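Local coordinates for chorismatase (PDB 4BPS), which hydrolyses chorismate to a dihydroxylated cyclohexadiene carboxylate and pyruvate, a step in the biosynthesis of the immunosuppressants FK506 and FK520, at residues T64-F72 / A322-I330. Residues are numbered along the deposited sequence; the frame is centred on the assembly and turned at random.
Sequences TTTRDDEAF and AVALLHTDI
T65 and H327 bring the two backbones closest, CA to CA 4.6 Å, where the loop 64-72, with its 3-10 turn at 68-70, meets the end of strand 323-327. At the end of the strand the bond is made by a side chain: H327 N donates a nearly straight bond (168°) to T65 OG1 at 3.0 Å, while T65 CA points its hydrogen at H327 O. With chi1 at -161° the T65 hydroxyl turns away from its backbone N, where it takes the H327 N-H and in turn donates a hydrogen bond to E70 OE1 at 2.7 Å, linking strand and carboxylate. The H327 ring swings out beside T66, whose OG1 lies in the ring plane 2.7 Å from ND1; either atom could be the donor. R303 also bonds T66 OG1 and forms a salt bridge with E70 OE2, tying both polar groups to a second loop. Water bridges the two segments at L325: one molecule donates to both E70 O and L325 O, a second to L325 O and, weakly, to E70 OE2. Among the apolar contacts, A324 CB sits over a face of the F72 ring in a CH-pi contact, 3.9 Å from the centroid, whereas L326 CD2 reaches the ring edge, 4.0 Å from F72 CE1, and packs against T65 CB at 3.7 Å. H44 stacks on F72 and bonds T64 OG1. T328 OG1 bonds G183 O of strand 178-184, and the T328 side chain is about 8 Å from that of E338, the active-site proton acceptor. In this YjgF-fold enzyme the loop, which connects strands 57-62 and 72-77, thus fastens their sheet to strand 323-327, itself paired in parallel with 296-300 in another sheet, while L306 of helix 306-314 touches E70, L325 and H327.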
ATOM      1  N   THR A  64       3.232 -10.956  -6.929  1.00  5.10           N
ATOM      2  CA  THR A  64       3.799  -9.644  -7.208  1.00  5.52           C
ATOM      3  C   THR A  64       5.207  -9.684  -7.796  1.00  5.67           C
ATOM      4  O   THR A  64       5.802  -8.622  -8.034  1.00  6.20           O
ATOM      5  CB  THR A  64       3.791  -8.788  -5.966  1.00  5.70           C
ATOM      6  OG1 THR A  64       4.322  -9.575  -4.889  1.00  5.56           O
ATOM      7  CG2 THR A  64       2.367  -8.314  -5.644  1.00  6.36           C
ATOM      8  N   THR A  65       5.730 -10.879  -8.091  1.00  5.50           N
ATOM      9  CA  THR A  65       6.980 -10.957  -8.838  1.00  6.35           C
ATOM     10  C   THR A  65       7.055 -12.248  -9.637  1.00  5.75           C
ATOM     11  O   THR A  65       6.150 -13.072  -9.567  1.00  6.21           O
ATOM     12  CB  THR A  65       8.198 -10.711  -7.927  1.00  6.89           C
ATOM     13  OG1 THR A  65       9.314 -10.349  -8.771  1.00  7.28           O
ATOM     14  CG2 THR A  65       8.481 -11.935  -7.045  1.00  7.99           C
ATOM     15  N   THR A  66       8.114 -12.385 -10.433  1.00  6.17           N
ATOM     16  CA  THR A  66       8.200 -13.441 -11.437  1.00  6.75           C
ATOM     17  C   THR A  66       9.357 -14.400 -11.212  1.00  7.29           C
ATOM     18  O   THR A  66       9.538 -15.314 -12.007  1.00  8.69           O
ATOM     19  CB  THR A  66       8.305 -12.846 -12.854  1.00  8.02           C
ATOM     20  OG1 THR A  66       9.489 -12.052 -12.930  1.00  8.31           O
ATOM     21  CG2 THR A  66       7.080 -12.002 -13.187  1.00  8.56           C
ATOM     22  N   ARG A  67      10.140 -14.198 -10.153  1.00  7.09           N
ATOM     23  CA  ARG A  67      11.219 -15.132  -9.794  1.00  8.71           C
ATOM     24  C   ARG A  67      11.080 -15.507  -8.322  1.00  9.56           C
ATOM     25  O   ARG A  67      10.901 -14.633  -7.456  1.00  9.05           O
ATOM     26  CB  ARG A  67      12.587 -14.504  -9.972  1.00 10.12           C
ATOM     27  CG  ARG A  67      12.990 -14.236 -11.398  1.00 12.04           C
ATOM     28  CD  ARG A  67      14.341 -13.550 -11.401  1.00 16.10           C
ATOM     29  NE  ARG A  67      15.380 -14.385 -10.790  1.00 19.18           N
ATOM     30  CZ  ARG A  67      16.109 -15.284 -11.445  1.00 21.68           C
ATOM     31  NH1 ARG A  67      15.930 -15.467 -12.750  1.00 23.83           N
ATOM     32  NH2 ARG A  67      17.028 -15.990 -10.798  1.00 21.38           N
ATOM     33  N   ASP A  68      11.248 -16.796  -8.006  1.00 10.58           N
ATOM     34  CA  ASP A  68      11.145 -17.237  -6.620  0.64 12.17           C
ATOM     35  C   ASP A  68      12.213 -16.607  -5.737  1.00 12.06           C
ATOM     36  O   ASP A  68      11.990 -16.398  -4.533  1.00 12.50           O
ATOM     37  CB  ASP A  68      11.239 -18.753  -6.531  0.64 13.39           C
ATOM     38  CG  ASP A  68       9.929 -19.426  -6.818  0.64 14.58           C
ATOM     39  OD1 ASP A  68       8.907 -18.711  -6.825  0.64 15.61           O
ATOM     40  OD2 ASP A  68       9.925 -20.670  -7.002  0.64 14.19           O
ATOM     41  N   ASP A  69      13.371 -16.282  -6.312  1.00 12.02           N
ATOM     42  CA  ASP A  69      14.451 -15.719  -5.494  1.00 13.30           C
ATOM     43  C   ASP A  69      14.169 -14.250  -5.098  1.00 13.03           C
ATOM     44  O   ASP A  69      14.930 -13.662  -4.337  1.00 16.41           O
ATOM     45  CB  ASP A  69      15.850 -15.933  -6.099  1.00 16.40           C
ATOM     46  CG  ASP A  69      16.097 -15.171  -7.383  1.00 18.82           C
ATOM     47  OD1 ASP A  69      15.282 -14.335  -7.813  1.00 17.87           O
ATOM     48  OD2 ASP A  69      17.176 -15.423  -7.979  1.00 21.71           O
ATOM     49  N   GLU A  70      13.046 -13.695  -5.555  1.00 11.02           N
ATOM     50  CA  GLU A  70      12.587 -12.381  -5.120  1.00 10.63           C
ATOM     51  C   GLU A  70      11.438 -12.470  -4.121  1.00  8.72           C
ATOM     52  O   GLU A  70      10.928 -11.437  -3.660  1.00  9.85           O
ATOM     53  CB  GLU A  70      12.168 -11.558  -6.339  1.00 12.09           C
ATOM     54  CG  GLU A  70      13.396 -11.166  -7.116  1.00 14.01           C
ATOM     55  CD  GLU A  70      13.111 -10.651  -8.505  1.00 14.13           C
ATOM     56  OE1 GLU A  70      11.970 -10.822  -9.019  1.00 13.94           O
ATOM     57  OE2 GLU A  70      14.054 -10.057  -9.088  1.00 15.00           O
ATOM     58  N   ALA A  71      11.006 -13.685  -3.800  1.00  8.05           N
ATOM     59  CA  ALA A  71       9.904 -13.840  -2.867  1.00  7.75           C
ATOM     60  C   ALA A  71      10.351 -13.449  -1.476  1.00  7.69           C
ATOM     61  O   ALA A  71      11.506 -13.677  -1.110  1.00  8.00           O
ATOM     62  CB  ALA A  71       9.397 -15.281  -2.877  1.00  8.60           C
ATOM     63  N   PHE A  72       9.445 -12.870  -0.688  1.00  7.09           N
ATOM     64  CA  PHE A  72       9.733 -12.561   0.711  1.00  7.00           C
ATOM     65  C   PHE A  72       8.405 -12.346   1.407  1.00  6.46           C
ATOM     66  O   PHE A  72       7.358 -12.222   0.750  1.00  7.09           O
ATOM     67  CB  PHE A  72      10.636 -11.305   0.855  1.00  7.01           C
ATOM     68  CG  PHE A  72       9.909 -10.015   0.620  1.00  6.85           C
ATOM     69  CD1 PHE A  72       9.629  -9.573  -0.677  1.00  7.51           C
ATOM     70  CD2 PHE A  72       9.487  -9.239   1.685  1.00  6.83           C
ATOM     71  CE1 PHE A  72       8.940  -8.380  -0.872  1.00  7.90           C
ATOM     72  CE2 PHE A  72       8.802  -8.061   1.499  1.00  7.76           C
ATOM     73  CZ  PHE A  72       8.529  -7.626   0.210  1.00  7.73           C
ATOM     74  N   ALA A 322      15.933  -1.919   4.575  1.00  8.43           N
ATOM     75  CA  ALA A 322      15.390  -3.098   3.926  1.00  8.71           C
ATOM     76  C   ALA A 322      14.684  -2.651   2.650  1.00  8.06           C
ATOM     77  O   ALA A 322      13.786  -1.805   2.704  1.00  8.16           O
ATOM     78  CB  ALA A 322      14.422  -3.793   4.882  1.00  9.70           C
ATOM     79  N   VAL A 323      15.114  -3.211   1.520  1.00  8.27           N
ATOM     80  CA  VAL A 323      14.589  -2.841   0.212  1.00  9.64           C
ATOM     81  C   VAL A 323      14.303  -4.125  -0.558  1.00  9.56           C
ATOM     82  O   VAL A 323      15.153  -5.006  -0.616  1.00 12.28           O
ATOM     83  CB  VAL A 323      15.599  -1.951  -0.567  1.00 11.57           C
ATOM     84  CG1 VAL A 323      15.032  -1.552  -1.896  1.00 12.79           C
ATOM     85  CG2 VAL A 323      15.974  -0.689   0.215  1.00 12.17           C
ATOM     86  N   ALA A 324      13.086  -4.249  -1.067  1.00  7.00           N
ATOM     87  CA  ALA A 324      12.690  -5.408  -1.859  1.00  7.13           C
ATOM     88  C   ALA A 324      12.235  -4.945  -3.227  1.00  6.47           C
ATOM     89  O   ALA A 324      11.309  -4.137  -3.343  1.00  7.17           O
ATOM     90  CB  ALA A 324      11.548  -6.140  -1.180  1.00  8.03           C
ATOM     91  N   LEU A 325      12.869  -5.469  -4.272  1.00  6.53           N
ATOM     92  CA  LEU A 325      12.446  -5.175  -5.649  1.00  6.72           C
ATOM     93  C   LEU A 325      11.501  -6.274  -6.118  1.00  5.94           C
ATOM     94  O   LEU A 325      11.748  -7.452  -5.879  1.00  7.27           O
ATOM     95  CB  LEU A 325      13.648  -5.045  -6.594  1.00  8.46           C
ATOM     96  CG  LEU A 325      14.202  -3.615  -6.740  1.00 11.67           C
ATOM     97  CD1 LEU A 325      14.838  -3.152  -5.442  1.00 12.20           C
ATOM     98  CD2 LEU A 325      15.184  -3.506  -7.889  1.00 13.06           C
ATOM     99  N   LEU A 326      10.416  -5.872  -6.772  1.00  5.54           N
ATOM    100  CA  LEU A 326       9.377  -6.784  -7.250  1.00  5.61           C
ATOM    101  C   LEU A 326       9.100  -6.453  -8.715  1.00  5.59           C
ATOM    102  O   LEU A 326       8.845  -5.297  -9.044  1.00  6.82           O
ATOM    103  CB  LEU A 326       8.111  -6.624  -6.410  1.00  6.11           C
ATOM    104  CG  LEU A 326       8.240  -7.080  -4.942  1.00  6.69           C
ATOM    105  CD1 LEU A 326       7.053  -6.568  -4.121  1.00  7.46           C
ATOM    106  CD2 LEU A 326       8.346  -8.602  -4.855  1.00  7.20           C
ATOM    107  N   HIS A 327       9.109  -7.478  -9.565  1.00  5.08           N
ATOM    108  CA  HIS A 327       8.892  -7.324 -10.986  1.00  5.30           C
ATOM    109  C   HIS A 327       7.398  -7.424 -11.266  1.00  4.80           C
ATOM    110  O   HIS A 327       6.846  -8.543 -11.220  1.00  5.39           O
ATOM    111  CB  HIS A 327       9.650  -8.409 -11.724  1.00  6.12           C
ATOM    112  CG  HIS A 327       9.400  -8.400 -13.184  1.00  6.97           C
ATOM    113  ND1 HIS A 327       9.387  -9.549 -13.938  1.00  9.10           N
ATOM    114  CD2 HIS A 327       9.109  -7.376 -14.024  1.00  7.02           C
ATOM    115  CE1 HIS A 327       9.122  -9.228 -15.191  1.00  9.13           C
ATOM    116  NE2 HIS A 327       8.944  -7.919 -15.269  1.00  8.22           N
ATOM    117  N   THR A 328       6.733  -6.297 -11.511  1.00  5.09           N
ATOM    118  CA  THR A 328       5.290  -6.297 -11.708  1.00  5.60           C
ATOM    119  C   THR A 328       4.870  -4.962 -12.340  1.00  5.36           C
ATOM    120  O   THR A 328       5.624  -3.994 -12.336  1.00  5.89           O
ATOM    121  CB  THR A 328       4.582  -6.556 -10.366  1.00  6.18           C
ATOM    122  OG1 THR A 328       3.247  -7.011 -10.621  1.00  6.66           O
ATOM    123  CG2 THR A 328       4.575  -5.310  -9.477  1.00  6.51           C
ATOM    124  N   ASP A 329       3.669  -4.945 -12.904  1.00  5.77           N
ATOM    125  CA  ASP A 329       3.167  -3.771 -13.609  1.00  6.35           C
ATOM    126  C   ASP A 329       2.677  -2.664 -12.674  1.00  6.23           C
ATOM    127  O   ASP A 329       2.392  -2.897 -11.490  1.00  6.18           O
ATOM    128  CB  ASP A 329       2.029  -4.173 -14.538  1.00  7.45           C
ATOM    129  CG  ASP A 329       2.494  -4.944 -15.781  1.00  9.10           C
ATOM    130  OD1 ASP A 329       3.695  -5.133 -16.004  1.00  9.20           O
ATOM    131  OD2 ASP A 329       1.637  -5.307 -16.592  1.00 10.62           O
ATOM    132  N   ILE A 330       2.611  -1.451 -13.238  1.00  6.78           N
ATOM    133  CA  ILE A 330       2.211  -0.253 -12.519  1.00  6.54           C
ATOM    134  C   ILE A 330       0.818   0.207 -13.020  1.00  6.05           C
ATOM    135  O   ILE A 330       0.359  -0.211 -14.089  1.00  6.19           O
ATOM    136  CB  ILE A 330       3.253   0.885 -12.743  1.00  7.73           C
ATOM    137  CG1 ILE A 330       4.700   0.336 -12.783  1.00 10.12           C
ATOM    138  CG2 ILE A 330       3.069   2.026 -11.704  1.00  8.10           C
ATOM    139  CD1 ILE A 330       5.224  -0.263 -11.476  1.00 10.99           C
TER
HETATM  140  O   HOH W   1      12.027  -8.920  -3.588  1.00 12.74           O
HETATM  141  O   HOH W   2      14.541  -8.209  -6.847  1.00 33.11           O